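Local coordinates for protein NADH:ubiquinone oxidoreductase, Na translocating, C subunit (Parabacteroides distasonis, PDB 3LWX) that is the C subunit of a sodium-translocating bacterial membrane complex and belongs to the FMN-binding domain family, at residues E137-K142 with Q164-D168; F149-V154 with V180-F185; I20-V26 with K36-I41; N14-Q18 with S30-E34. One frame throughout, in Å; residues are numbered along the deposited sequence. Where two conformers were deposited one is given.

Contact 1 (E137-K142 with Q164-D168); sequences EFKGKK and QDYVD
The backbone of 137-142 leaves a 3-10 turn and reverses through a type II beta turn from Phe138 to Lys141; before the turn Glu137 lies opposite Val167 (CA atoms 6.0 Å apart), and after it Lys141 lies opposite Asp165 (CA atoms 5.9 Å apart). Lys141 N bonds to Phe138 O to close the turn, and Gly140 takes its third position with positive phi. In the FMN-binding domain this turn packs on strand 166-168, which pairs in parallel with strand 153-155. Val167 is the apolar anchor. Its CG1 sits almost squarely over one face of the Phe138 ring, 4.1 Å from the centroid and 9° off the normal, a CH-pi contact, while Val167 CG2 touches the ring atom CZ of Phe138 at 3.5 Å. Phe116 and Phe134 meet the same ring. At the other end Asp165 OD2 accepts from Lys142 N at 2.8 Å through its anti lone pair, with an N-H...O angle of 158°. The Lys141 chain passes alongside Asp165: bends at chi2 and chi4 curl it back, CD running by Asp165 CG and Lys141 CE lying 3.4 Å from Tyr166 O. Its ammonium therefore turns from Asp165 to its own segment. Two waters lace the margins, one from Glu137 OE1 to Asp168 N, the other from Lys142 O to Asp165 N. Within 137-142, Lys141 NZ donates to Glu137 O at 2.8 Å, nearly in line with the C=O.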
loop_
_atom_site.group_PDB
_atom_site.type_symbol
_atom_site.label_atom_id
_atom_site.label_comp_id
_atom_site.label_asym_id
_atom_site.label_seq_id
_atom_site.Cartn_x
_atom_site.Cartn_y
_atom_site.Cartn_z
ATOM N N GLU A 137 11.074 -6.973 2.232
ATOM C CA GLU A 137 12.083 -6.713 1.218
ATOM C C GLU A 137 11.931 -5.349 0.559
ATOM O O GLU A 137 12.891 -4.824 -0.023
ATOM C CB GLU A 137 12.032 -7.817 0.160
ATOM C CG GLU A 137 12.490 -9.146 0.702
ATOM C CD GLU A 137 13.914 -9.078 1.194
ATOM O OE1 GLU A 137 14.818 -8.834 0.365
ATOM O OE2 GLU A 137 14.120 -9.269 2.416
ATOM N N PHE A 138 10.723 -4.775 0.612
ATOM C CA PHE A 138 10.502 -3.470 -0.000
ATOM C C PHE A 138 11.125 -2.322 0.786
ATOM O O PHE A 138 11.383 -1.260 0.236
ATOM C CB PHE A 138 8.999 -3.229 -0.210
ATOM C CG PHE A 138 8.403 -4.089 -1.299
ATOM C CD1 PHE A 138 8.396 -3.664 -2.605
ATOM C CD2 PHE A 138 7.885 -5.331 -1.012
ATOM C CE1 PHE A 138 7.878 -4.438 -3.608
ATOM C CE2 PHE A 138 7.366 -6.108 -2.005
ATOM C CZ PHE A 138 7.338 -5.658 -3.311
ATOM N N LYS A 139 11.370 -2.524 2.072
ATOM C CA LYS A 139 11.915 -1.467 2.908
ATOM C C LYS A 139 13.252 -0.992 2.365
ATOM O O LYS A 139 14.136 -1.798 2.105
ATOM C CB LYS A 139 12.077 -1.974 4.341
ATOM C CG LYS A 139 10.759 -2.365 5.003
ATOM C CD LYS A 139 10.968 -2.985 6.370
ATOM C CE LYS A 139 9.654 -3.283 7.044
ATOM N NZ LYS A 139 9.863 -3.726 8.475
ATOM N N GLY A 140 13.387 0.315 2.196
ATOM C CA GLY A 140 14.626 0.898 1.711
ATOM C C GLY A 140 14.736 1.001 0.205
ATOM O O GLY A 140 15.640 1.646 -0.299
ATOM N N LYS A 141 13.836 0.342 -0.526
ATOM C CA LYS A 141 13.835 0.437 -1.981
ATOM C C LYS A 141 13.208 1.773 -2.389
ATOM O O LYS A 141 12.430 2.351 -1.636
ATOM C CB LYS A 141 13.080 -0.741 -2.605
ATOM C CG LYS A 141 13.562 -2.126 -2.189
ATOM C CD LYS A 141 15.013 -2.400 -2.547
ATOM C CE LYS A 141 15.399 -3.867 -2.227
ATOM N NZ LYS A 141 15.471 -4.194 -0.772
ATOM N N LYS A 142 13.567 2.249 -3.574
ATOM C CA LYS A 142 13.123 3.537 -4.075
ATOM C C LYS A 142 12.222 3.377 -5.289
ATOM O O LYS A 142 12.467 2.554 -6.166
ATOM C CB LYS A 142 14.321 4.439 -4.401
ATOM C CG LYS A 142 15.028 4.952 -3.153
ATOM C CD LYS A 142 16.217 5.828 -3.484
ATOM C CE LYS A 142 16.807 6.479 -2.235
ATOM N NZ LYS A 142 17.975 7.342 -2.548
ATOM N N GLN A 164 16.951 -0.414 -11.688
ATOM C CA GLN A 164 15.669 -0.353 -11.021
ATOM C C GLN A 164 15.772 -1.173 -9.748
ATOM O O GLN A 164 16.412 -2.222 -9.759
ATOM C CB GLN A 164 14.591 -0.955 -11.929
ATOM C CG GLN A 164 13.190 -0.921 -11.343
ATOM C CD GLN A 164 12.143 -1.655 -12.148
ATOM O OE1 GLN A 164 12.460 -2.436 -13.045
ATOM N NE2 GLN A 164 10.890 -1.440 -11.800
ATOM N N ASP A 165 15.176 -0.719 -8.645
ATOM C CA ASP A 165 15.153 -1.535 -7.432
ATOM C C ASP A 165 14.209 -2.717 -7.633
ATOM O O ASP A 165 13.255 -2.643 -8.411
ATOM C CB ASP A 165 14.757 -0.721 -6.195
ATOM C CG ASP A 165 15.954 -0.088 -5.492
ATOM O OD1 ASP A 165 17.093 -0.529 -5.729
ATOM O OD2 ASP A 165 15.743 0.822 -4.668
ATOM N N TYR A 166 14.485 -3.803 -6.926
ATOM C CA TYR A 166 13.720 -5.019 -7.098
ATOM C C TYR A 166 13.742 -5.846 -5.827
ATOM O O TYR A 166 14.606 -5.680 -4.959
ATOM C CB TYR A 166 14.316 -5.831 -8.270
ATOM C CG TYR A 166 15.729 -6.314 -8.017
ATOM C CD1 TYR A 166 15.969 -7.531 -7.379
ATOM C CD2 TYR A 166 16.817 -5.539 -8.379
ATOM C CE1 TYR A 166 17.253 -7.959 -7.110
ATOM C CE2 TYR A 166 18.104 -5.958 -8.118
ATOM C CZ TYR A 166 18.311 -7.166 -7.477
ATOM O OH TYR A 166 19.587 -7.593 -7.221
ATOM N N VAL A 167 12.756 -6.738 -5.729
ATOM C CA VAL A 167 12.675 -7.712 -4.656
ATOM C C VAL A 167 12.378 -9.059 -5.275
ATOM O O VAL A 167 11.863 -9.157 -6.389
ATOM C CB VAL A 167 11.557 -7.377 -3.642
ATOM C CG1 VAL A 167 11.776 -5.997 -3.023
ATOM C CG2 VAL A 167 10.174 -7.492 -4.291
ATOM N N ASP A 168 12.650 -10.118 -4.525
ATOM C CA ASP A 168 12.284 -11.457 -4.964
ATOM C C ASP A 168 10.786 -11.713 -4.891
ATOM O O ASP A 168 10.106 -11.344 -3.924
ATOM C CB ASP A 168 12.914 -12.520 -4.076
ATOM C CG ASP A 168 14.380 -12.742 -4.340
ATOM O OD1 ASP A 168 14.924 -12.249 -5.339
ATOM O OD2 ASP A 168 14.992 -13.477 -3.536
HETATM O O HOH W 1 14.380 -9.715 -2.240
HETATM O O HOH W 2 13.146 1.398 -8.659
#

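Contact 2 (F149-V154 with V180-F185); sequences FKSVAV and VDEMLF
Strand 153-155 and the irregular segment leading into it lie against the long helix 174-196 of the FMN-binding domain, and residues 149-154 follow the helix face formed by Val180, Asp181, Leu184 and Phe185. Asp181 makes the direct polar link. A chi1 of -171° turns its carboxylate away from its own N and toward the strand, where Asp181 OD2 accepts from Val154 N at 2.9 Å with an almost straight N-H (172°). The donor comes from above the carboxylate, well out of its plane. A water bridges the same OD2 to Val154 O, and OD1 is bound by a glycerol, probably from the crystallisation liquor. Beside this bond Val154 CG2 lies 3.9 Å from Asp181 CB, the two side chains running antiparallel, side against side. Further along, Ser151 OG rests 3.5 Å from Leu184 CB. A second water lies within bonding distance of Ser151 OG, Val152 O and Asp181 O and can link loop to helix, though not all its acceptors can be served at once. Phe149 and Phe185 close the far end. Phe149 CE2 lies over a face of the Phe185 ring, 3.5 Å from Phe185 CE2, but the planes stand at 43° and the pair is oblique. Lys150 O comes to the edge of the Phe185 ring, near its plane. Leu188, Ser189 and Val192 of the same helix also touch Phe149. Val180 meets Leu98 and Phe116, and Leu184 meets Ile102, so helix 174-196 packs on the parallel pair 153-155/166-168 and on strands 97-104 and 111-118 in this alpha/beta fold.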
loop_
_atom_site.group_PDB
_atom_site.type_symbol
_atom_site.label_atom_id
_atom_site.label_comp_id
_atom_site.label_asym_id
_atom_site.label_seq_id
_atom_site.Cartn_x
_atom_site.Cartn_y
_atom_site.Cartn_z
ATOM N N PHE A 149 10.299 7.890 -12.510
ATOM C CA PHE A 149 9.395 6.903 -11.924
ATOM C C PHE A 149 9.632 5.524 -12.525
ATOM O O PHE A 149 9.526 5.351 -13.747
ATOM C CB PHE A 149 7.946 7.294 -12.164
ATOM C CG PHE A 149 6.964 6.274 -11.666
ATOM C CD1 PHE A 149 6.747 6.102 -10.319
ATOM C CD2 PHE A 149 6.245 5.493 -12.552
ATOM C CE1 PHE A 149 5.830 5.157 -9.862
ATOM C CE2 PHE A 149 5.333 4.559 -12.104
ATOM C CZ PHE A 149 5.129 4.382 -10.772
ATOM N N LYS A 150 9.956 4.544 -11.684
ATOM C CA LYS A 150 10.118 3.168 -12.148
ATOM C C LYS A 150 9.297 2.156 -11.371
ATOM O O LYS A 150 8.965 1.098 -11.896
ATOM C CB LYS A 150 11.583 2.713 -12.117
ATOM C CG LYS A 150 12.479 3.484 -13.107
ATOM C CD LYS A 150 13.672 2.667 -13.590
ATOM C CE LYS A 150 14.603 3.482 -14.478
ATOM N NZ LYS A 150 15.667 2.636 -15.096
ATOM N N SER A 151 8.988 2.456 -10.109
ATOM C CA SER A 151 8.415 1.463 -9.198
ATOM C C SER A 151 9.482 0.374 -8.913
ATOM O O SER A 151 10.612 0.429 -9.416
ATOM C CB SER A 151 7.077 0.892 -9.677
ATOM O OG SER A 151 6.428 0.160 -8.631
ATOM N N VAL A 152 9.097 -0.599 -8.103
ATOM C CA VAL A 152 9.981 -1.674 -7.667
ATOM C C VAL A 152 9.571 -2.958 -8.371
ATOM O O VAL A 152 8.409 -3.360 -8.330
ATOM C CB VAL A 152 9.939 -1.832 -6.124
ATOM C CG1 VAL A 152 10.812 -3.023 -5.678
ATOM C CG2 VAL A 152 10.375 -0.545 -5.459
ATOM N N ALA A 153 10.537 -3.590 -9.037
ATOM C CA ALA A 153 10.277 -4.844 -9.747
ATOM C C ALA A 153 10.198 -6.026 -8.800
ATOM O O ALA A 153 10.833 -6.031 -7.751
ATOM C CB ALA A 153 11.367 -5.100 -10.790
ATOM N N VAL A 154 9.430 -7.035 -9.199
ATOM C CA VAL A 154 9.368 -8.302 -8.479
ATOM C C VAL A 154 9.945 -9.344 -9.440
ATOM O O VAL A 154 9.386 -9.568 -10.507
ATOM C CB VAL A 154 7.952 -8.646 -8.012
ATOM C CG1 VAL A 154 7.961 -9.953 -7.201
ATOM C CG2 VAL A 154 7.358 -7.511 -7.191
ATOM N N VAL A 180 1.681 -8.410 -8.301
ATOM C CA VAL A 180 2.157 -7.407 -7.340
ATOM C C VAL A 180 2.999 -6.346 -8.045
ATOM O O VAL A 180 2.829 -5.149 -7.816
ATOM C CB VAL A 180 2.935 -8.038 -6.164
ATOM C CG1 VAL A 180 3.548 -6.957 -5.285
ATOM C CG2 VAL A 180 2.006 -8.933 -5.327
ATOM N N ASP A 181 3.924 -6.779 -8.903
ATOM C CA ASP A 181 4.761 -5.848 -9.660
ATOM C C ASP A 181 3.871 -4.862 -10.444
ATOM O O ASP A 181 4.048 -3.624 -10.401
ATOM C CB ASP A 181 5.658 -6.676 -10.586
ATOM C CG ASP A 181 6.748 -5.869 -11.291
ATOM O OD1 ASP A 181 6.567 -4.682 -11.574
ATOM O OD2 ASP A 181 7.814 -6.448 -11.531
ATOM N N GLU A 182 2.904 -5.402 -11.169
ATOM C CA GLU A 182 1.997 -4.589 -11.967
ATOM C C GLU A 182 1.128 -3.696 -11.089
ATOM O O GLU A 182 0.899 -2.536 -11.418
ATOM C CB GLU A 182 1.174 -5.522 -12.836
ATOM C CG GLU A 182 2.036 -6.196 -13.900
ATOM C CD GLU A 182 1.433 -7.413 -14.553
ATOM O OE1 GLU A 182 0.280 -7.760 -14.257
ATOM O OE2 GLU A 182 2.139 -8.038 -15.354
HETATM N N MSE A 183 0.638 -4.242 -9.978
HETATM C CA MSE A 183 -0.170 -3.481 -9.029
HETATM C C MSE A 183 0.592 -2.276 -8.507
HETATM O O MSE A 183 0.042 -1.176 -8.412
HETATM C CB MSE A 183 -0.593 -4.368 -7.849
HETATM C CG MSE A 183 -1.188 -3.592 -6.689
HETATM SE SE MSE A 183 -2.125 -4.685 -5.427
HETATM C CE MSE A 183 -0.651 -5.672 -4.731
ATOM N N LEU A 184 1.849 -2.476 -8.133
ATOM C CA LEU A 184 2.658 -1.376 -7.639
ATOM C C LEU A 184 2.822 -0.305 -8.714
ATOM O O LEU A 184 2.611 0.883 -8.459
ATOM C CB LEU A 184 4.026 -1.900 -7.181
ATOM C CG LEU A 184 4.057 -2.642 -5.857
ATOM C CD1 LEU A 184 5.301 -3.508 -5.749
ATOM C CD2 LEU A 184 3.951 -1.645 -4.708
ATOM N N PHE A 185 3.219 -0.718 -9.905
ATOM C CA PHE A 185 3.438 0.270 -10.955
ATOM C C PHE A 185 2.166 1.028 -11.294
ATOM O O PHE A 185 2.150 2.256 -11.375
ATOM C CB PHE A 185 4.020 -0.410 -12.203
ATOM C CG PHE A 185 4.304 0.545 -13.326
ATOM C CD1 PHE A 185 3.322 0.849 -14.256
ATOM C CD2 PHE A 185 5.547 1.153 -13.454
ATOM C CE1 PHE A 185 3.572 1.738 -15.287
ATOM C CE2 PHE A 185 5.804 2.042 -14.477
ATOM C CZ PHE A 185 4.823 2.333 -15.396
HETATM O O HOH W 3 6.388 -2.223 -9.830
HETATM O O HOH W 4 7.133 -9.325 -12.316
#

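Contact 3 (I20-V26 with K36-I41); sequences ILRSINV and KYNELI
Ile24 turns its CG1 between the backbone N and the carbonyl carbon (chi1 57°), and the extended chi2 (166°) carries CD1 across to the second helix; Leu40, with CG anti to its carbonyl carbon (chi1 -69°), sends CD1 back to meet it. Leu40 CD1 is the hub: it lies 3.8 Å from Leu21 CD2, 3.8 Å from Val26 CG2 and 4.1 Å from Ile24 CD1. Val26 approaches tip to tip, Ile24 lies antiparallel alongside and Leu21 crosses at a slant. The other methyl of Leu21, CD1, is set near the backbone of helix 30-40, 3.9 Å from Tyr37 N and close to Lys36 CB. Ile24 CD1 also meets Ile41 CD1, and Ile20 brings CG2 and CD1 to Tyr37 CE2, each at 4.1 Å. Ile41 CG1 lies 3.5 Å above the centre of the Tyr37 ring. A Schellman motif ends helix 4-23 here, with Asn25 as its C-prime residue: Val26 N bonds to Leu21 O and Asn25 N to Arg22 O, and the turn delivers Val26 to Leu40. Ile24 N is the other donor to Leu21 O, from the opposite face of its plane. Phe75, Ala77 and Ile86 of the sheet touch several of the same side chains. Across the two segments the contact is made by carbon groups, so it depends on close fit and burial.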
loop_
_atom_site.group_PDB
_atom_site.type_symbol
_atom_site.label_atom_id
_atom_site.label_comp_id
_atom_site.label_asym_id
_atom_site.label_seq_id
_atom_site.Cartn_x
_atom_site.Cartn_y
_atom_site.Cartn_z
ATOM N N ILE A 20 -3.176 -0.671 7.081
ATOM C CA ILE A 20 -2.491 0.605 6.972
ATOM C C ILE A 20 -1.364 0.674 8.012
ATOM O O ILE A 20 -0.235 1.070 7.687
ATOM C CB ILE A 20 -3.510 1.753 7.113
ATOM C CG1 ILE A 20 -4.411 1.782 5.873
ATOM C CG2 ILE A 20 -2.792 3.090 7.293
ATOM C CD1 ILE A 20 -5.598 2.724 5.976
ATOM N N LEU A 21 -1.670 0.302 9.250
ATOM C CA LEU A 21 -0.639 0.301 10.281
ATOM C C LEU A 21 0.524 -0.648 9.945
ATOM O O LEU A 21 1.694 -0.296 10.161
ATOM C CB LEU A 21 -1.251 -0.026 11.646
ATOM C CG LEU A 21 -2.096 1.097 12.243
ATOM C CD1 LEU A 21 -2.921 0.559 13.406
ATOM C CD2 LEU A 21 -1.233 2.278 12.660
ATOM N N ARG A 22 0.227 -1.829 9.413
ATOM C CA ARG A 22 1.316 -2.748 9.053
ATOM C C ARG A 22 2.236 -2.129 8.011
ATOM O O ARG A 22 3.434 -2.408 8.016
ATOM C CB ARG A 22 0.802 -4.109 8.574
ATOM C CG ARG A 22 0.199 -4.953 9.689
ATOM C CD ARG A 22 0.001 -6.392 9.262
ATOM N NE ARG A 22 -0.976 -6.573 8.190
ATOM C CZ ARG A 22 -2.266 -6.838 8.347
ATOM N NH1 ARG A 22 -2.833 -6.914 9.544
ATOM N NH2 ARG A 22 -3.014 -7.003 7.258
ATOM N N SER A 23 1.696 -1.288 7.127
ATOM C CA SER A 23 2.534 -0.627 6.116
ATOM C C SER A 23 3.488 0.403 6.703
ATOM O O SER A 23 4.427 0.802 6.012
ATOM C CB SER A 23 1.690 0.019 5.020
ATOM O OG SER A 23 1.169 1.283 5.373
ATOM N N ILE A 24 3.251 0.824 7.962
ATOM C CA ILE A 24 4.186 1.673 8.702
ATOM C C ILE A 24 4.781 0.908 9.891
ATOM O O ILE A 24 5.194 1.502 10.889
ATOM C CB ILE A 24 3.600 3.054 9.101
ATOM C CG1 ILE A 24 2.317 2.922 9.943
ATOM C CG2 ILE A 24 3.393 3.878 7.829
ATOM C CD1 ILE A 24 1.899 4.233 10.626
ATOM N N ASN A 25 4.834 -0.420 9.775
ATOM C CA ASN A 25 5.558 -1.265 10.723
ATOM C C ASN A 25 4.977 -1.269 12.124
ATOM O O ASN A 25 5.705 -1.368 13.118
ATOM C CB ASN A 25 7.035 -0.858 10.706
ATOM C CG ASN A 25 7.570 -0.874 9.293
ATOM O OD1 ASN A 25 7.376 -1.848 8.590
ATOM N ND2 ASN A 25 8.162 0.227 8.848
ATOM N N VAL A 26 3.651 -1.242 12.195
ATOM C CA VAL A 26 2.914 -1.287 13.462
ATOM C C VAL A 26 1.941 -2.455 13.356
ATOM O O VAL A 26 1.087 -2.479 12.464
ATOM C CB VAL A 26 2.214 0.047 13.741
ATOM C CG1 VAL A 26 1.281 -0.076 14.944
ATOM C CG2 VAL A 26 3.258 1.150 13.910
ATOM N N LYS A 36 -4.542 3.096 18.015
ATOM C CA LYS A 36 -3.192 3.125 17.453
ATOM C C LYS A 36 -3.173 3.963 16.166
ATOM O O LYS A 36 -2.261 4.764 15.935
ATOM C CB LYS A 36 -2.660 1.694 17.230
ATOM C CG LYS A 36 -2.372 0.848 18.514
ATOM C CD LYS A 36 -1.084 1.234 19.246
ATOM C CE LYS A 36 -0.950 0.453 20.553
ATOM N NZ LYS A 36 -0.919 -1.009 20.368
ATOM N N TYR A 37 -4.181 3.766 15.319
ATOM C CA TYR A 37 -4.305 4.523 14.079
ATOM C C TYR A 37 -4.403 6.013 14.379
ATOM O O TYR A 37 -3.724 6.825 13.777
ATOM C CB TYR A 37 -5.520 4.034 13.301
ATOM C CG TYR A 37 -5.804 4.695 11.971
ATOM C CD1 TYR A 37 -6.466 5.914 11.895
ATOM C CD2 TYR A 37 -5.474 4.067 10.779
ATOM C CE1 TYR A 37 -6.770 6.502 10.690
ATOM C CE2 TYR A 37 -5.776 4.649 9.553
ATOM C CZ TYR A 37 -6.415 5.876 9.508
ATOM O OH TYR A 37 -6.727 6.469 8.295
ATOM N N ASN A 38 -5.224 6.363 15.366
ATOM C CA ASN A 38 -5.386 7.769 15.709
ATOM C C ASN A 38 -4.144 8.386 16.355
ATOM O O ASN A 38 -3.964 9.597 16.257
ATOM C CB ASN A 38 -6.649 7.964 16.543
ATOM C CG ASN A 38 -7.931 7.716 15.733
ATOM O OD1 ASN A 38 -7.944 7.787 14.500
ATOM N ND2 ASN A 38 -9.021 7.441 16.441
ATOM N N GLU A 39 -3.314 7.569 17.013
ATOM C CA GLU A 39 -2.017 8.019 17.564
ATOM C C GLU A 39 -0.997 8.381 16.466
ATOM O O GLU A 39 -0.069 9.144 16.724
ATOM C CB GLU A 39 -1.389 6.938 18.460
ATOM C CG GLU A 39 -2.049 6.753 19.843
ATOM C CD GLU A 39 -1.579 5.520 20.612
ATOM O OE1 GLU A 39 -0.703 4.784 20.118
ATOM O OE2 GLU A 39 -2.120 5.270 21.709
ATOM N N LEU A 40 -1.141 7.789 15.273
ATOM C CA LEU A 40 -0.160 7.940 14.200
ATOM C C LEU A 40 -0.636 8.668 12.957
ATOM O O LEU A 40 0.125 9.422 12.385
ATOM C CB LEU A 40 0.331 6.529 13.811
ATOM C CG LEU A 40 1.187 5.837 14.863
ATOM C CD1 LEU A 40 1.275 4.329 14.634
ATOM C CD2 LEU A 40 2.565 6.490 14.863
ATOM N N ILE A 41 -1.843 8.378 12.493
ATOM C CA ILE A 41 -2.371 8.907 11.229
ATOM C C ILE A 41 -3.076 10.176 11.550
ATOM O O ILE A 41 -4.118 10.161 12.209
ATOM C CB ILE A 41 -3.353 7.951 10.520
ATOM C CG1 ILE A 41 -2.813 6.523 10.396
ATOM C CG2 ILE A 41 -3.799 8.595 9.195
ATOM C CD1 ILE A 41 -1.543 6.431 9.747
#

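Contact 4 (N14-Q18 with S30-E34); sequences NDKRQ and SSEAE
Arg17 leaves helix 4-23 with its CB 3.9 Å from Ala33 CB, and its chain runs extended from CG to NE along the second helix. Arg17 CD passes 3.6 Å from Glu34 CA and near Ala33 O, NE follows beside Glu34 CA and CG, and Glu34 CG covers one face of the guanidinium at CZ. At the tip Arg17 NH1 turns back to its own helix and donates to Asn14 OD1 at 2.7 Å, from above that carbonyl plane. Arg17 NH2 stands 3.9 Å from Glu34 OE2, a long salt bridge of charges only, the carboxylate being stacked on the guanidinium with planes 17° apart. Asn14 OD1 also accepts from a water that donates to Ser30 O and accepts from Glu34 N. Asn14 CB rests on Ser30 OG. Ala33 CB meets both Arg17 CB and Gln18 CG; the axes of the two short segments cross at 76°, 8.3 Å apart at their closest. Gln18 NE2 bonds to Val28 O. The polar link between the helices thus runs from Asn14 OD1 through the water, while Arg17 holds that oxygen from its own helix, and the stacked charges probably add a modest attraction at this partly solvent-facing edge.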
loop_
_atom_site.group_PDB
_atom_site.type_symbol
_atom_site.label_atom_id
_atom_site.label_comp_id
_atom_site.label_asym_id
_atom_site.label_seq_id
_atom_site.Cartn_x
_atom_site.Cartn_y
_atom_site.Cartn_z
ATOM N N ASN A 14 -11.570 -1.838 11.262
ATOM C CA ASN A 14 -10.394 -2.172 12.057
ATOM C C ASN A 14 -9.388 -3.021 11.273
ATOM O O ASN A 14 -8.193 -2.833 11.428
ATOM C CB ASN A 14 -10.802 -2.790 13.399
ATOM C CG ASN A 14 -11.260 -1.721 14.383
ATOM O OD1 ASN A 14 -10.670 -0.629 14.434
ATOM N ND2 ASN A 14 -12.259 -2.043 15.208
ATOM N N ASP A 15 -9.877 -3.918 10.418
ATOM C CA ASP A 15 -9.014 -4.694 9.539
ATOM C C ASP A 15 -8.249 -3.743 8.608
ATOM O O ASP A 15 -7.031 -3.858 8.467
ATOM C CB ASP A 15 -9.870 -5.720 8.793
ATOM C CG ASP A 15 -9.088 -6.668 7.900
ATOM O OD1 ASP A 15 -7.855 -6.660 7.861
ATOM O OD2 ASP A 15 -9.759 -7.500 7.236
ATOM N N LYS A 16 -8.945 -2.787 7.991
ATOM C CA LYS A 16 -8.279 -1.812 7.135
ATOM C C LYS A 16 -7.250 -0.996 7.928
ATOM O O LYS A 16 -6.145 -0.742 7.433
ATOM C CB LYS A 16 -9.314 -0.931 6.434
ATOM C CG LYS A 16 -8.709 0.140 5.555
ATOM C CD LYS A 16 -9.734 0.800 4.658
ATOM C CE LYS A 16 -9.149 1.888 3.775
ATOM N NZ LYS A 16 -10.112 2.300 2.697
ATOM N N ARG A 17 -7.622 -0.544 9.134
ATOM C CA ARG A 17 -6.673 0.175 9.986
ATOM C C ARG A 17 -5.435 -0.661 10.255
ATOM O O ARG A 17 -4.317 -0.151 10.191
ATOM C CB ARG A 17 -7.295 0.558 11.328
ATOM C CG ARG A 17 -8.400 1.590 11.250
ATOM C CD ARG A 17 -8.853 2.017 12.639
ATOM N NE ARG A 17 -9.950 2.991 12.562
ATOM C CZ ARG A 17 -11.250 2.717 12.715
ATOM N NH1 ARG A 17 -11.678 1.497 13.021
ATOM N NH2 ARG A 17 -12.144 3.689 12.587
ATOM N N GLN A 18 -5.628 -1.955 10.544
ATOM C CA GLN A 18 -4.492 -2.859 10.771
ATOM C C GLN A 18 -3.580 -2.945 9.547
ATOM O O GLN A 18 -2.360 -2.973 9.692
ATOM C CB GLN A 18 -4.948 -4.264 11.171
ATOM C CG GLN A 18 -5.524 -4.386 12.543
ATOM C CD GLN A 18 -6.079 -5.779 12.750
ATOM O OE1 GLN A 18 -7.075 -6.150 12.151
ATOM N NE2 GLN A 18 -5.412 -6.565 13.563
ATOM N N SER A 30 -7.107 -6.175 16.302
ATOM C CA SER A 30 -8.278 -5.443 15.848
ATOM C C SER A 30 -8.791 -4.464 16.897
ATOM O O SER A 30 -9.137 -3.335 16.580
ATOM C CB SER A 30 -9.392 -6.422 15.475
ATOM O OG SER A 30 -10.562 -5.735 15.055
ATOM N N SER A 31 -8.829 -4.908 18.161
ATOM C CA SER A 31 -9.359 -4.066 19.239
ATOM C C SER A 31 -8.458 -2.899 19.610
ATOM O O SER A 31 -8.910 -1.969 20.253
ATOM C CB SER A 31 -9.647 -4.902 20.488
ATOM O OG SER A 31 -8.447 -5.296 21.123
ATOM N N GLU A 32 -7.204 -2.936 19.161
ATOM C CA GLU A 32 -6.241 -1.866 19.395
ATOM C C GLU A 32 -6.088 -0.911 18.212
ATOM O O GLU A 32 -5.474 0.142 18.329
ATOM C CB GLU A 32 -4.864 -2.478 19.647
ATOM C CG GLU A 32 -4.749 -3.355 20.865
ATOM C CD GLU A 32 -3.434 -4.096 20.869
ATOM O OE1 GLU A 32 -3.331 -5.128 20.178
ATOM O OE2 GLU A 32 -2.506 -3.628 21.546
ATOM N N ALA A 33 -6.630 -1.304 17.067
ATOM C CA ALA A 33 -6.330 -0.601 15.827
ATOM C C ALA A 33 -6.832 0.832 15.758
ATOM O O ALA A 33 -6.119 1.690 15.231
ATOM C CB ALA A 33 -6.871 -1.384 14.652
ATOM N N GLU A 34 -8.019 1.113 16.292
ATOM C CA GLU A 34 -8.545 2.472 16.174
ATOM C C GLU A 34 -7.688 3.473 16.953
ATOM O O GLU A 34 -7.318 4.523 16.421
ATOM C CB GLU A 34 -10.020 2.562 16.588
ATOM C CG GLU A 34 -10.609 3.960 16.351
ATOM C CD GLU A 34 -12.097 4.050 16.622
ATOM O OE1 GLU A 34 -12.639 3.113 17.240
ATOM O OE2 GLU A 34 -12.715 5.063 16.223
HETATM O O HOH W 5 -9.873 -0.813 17.456
#

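In the fold
From the N terminus, helix 4-23 carries the first segments of contacts 4 and 3, and helix 30-40 supplies the second segments of both. These two contacts cross along the chain, lie about 9 Å apart between centres and close the turn between two crossing helices, with contact 3 nearer the sheet that begins at strand 41-48. After the sheet come contacts 1 and 2, which also cross: contact 1 spans the 21 residues between 142 and 164, contact 2 the 25 between 154 and 180. Main-chain bonds from Ala153 to Asp165 and Val167 join them, and Phe138 packs on Leu184. The two pairs are in series, with a weak link from Lys139 to Asn25 between contacts 1 and 3.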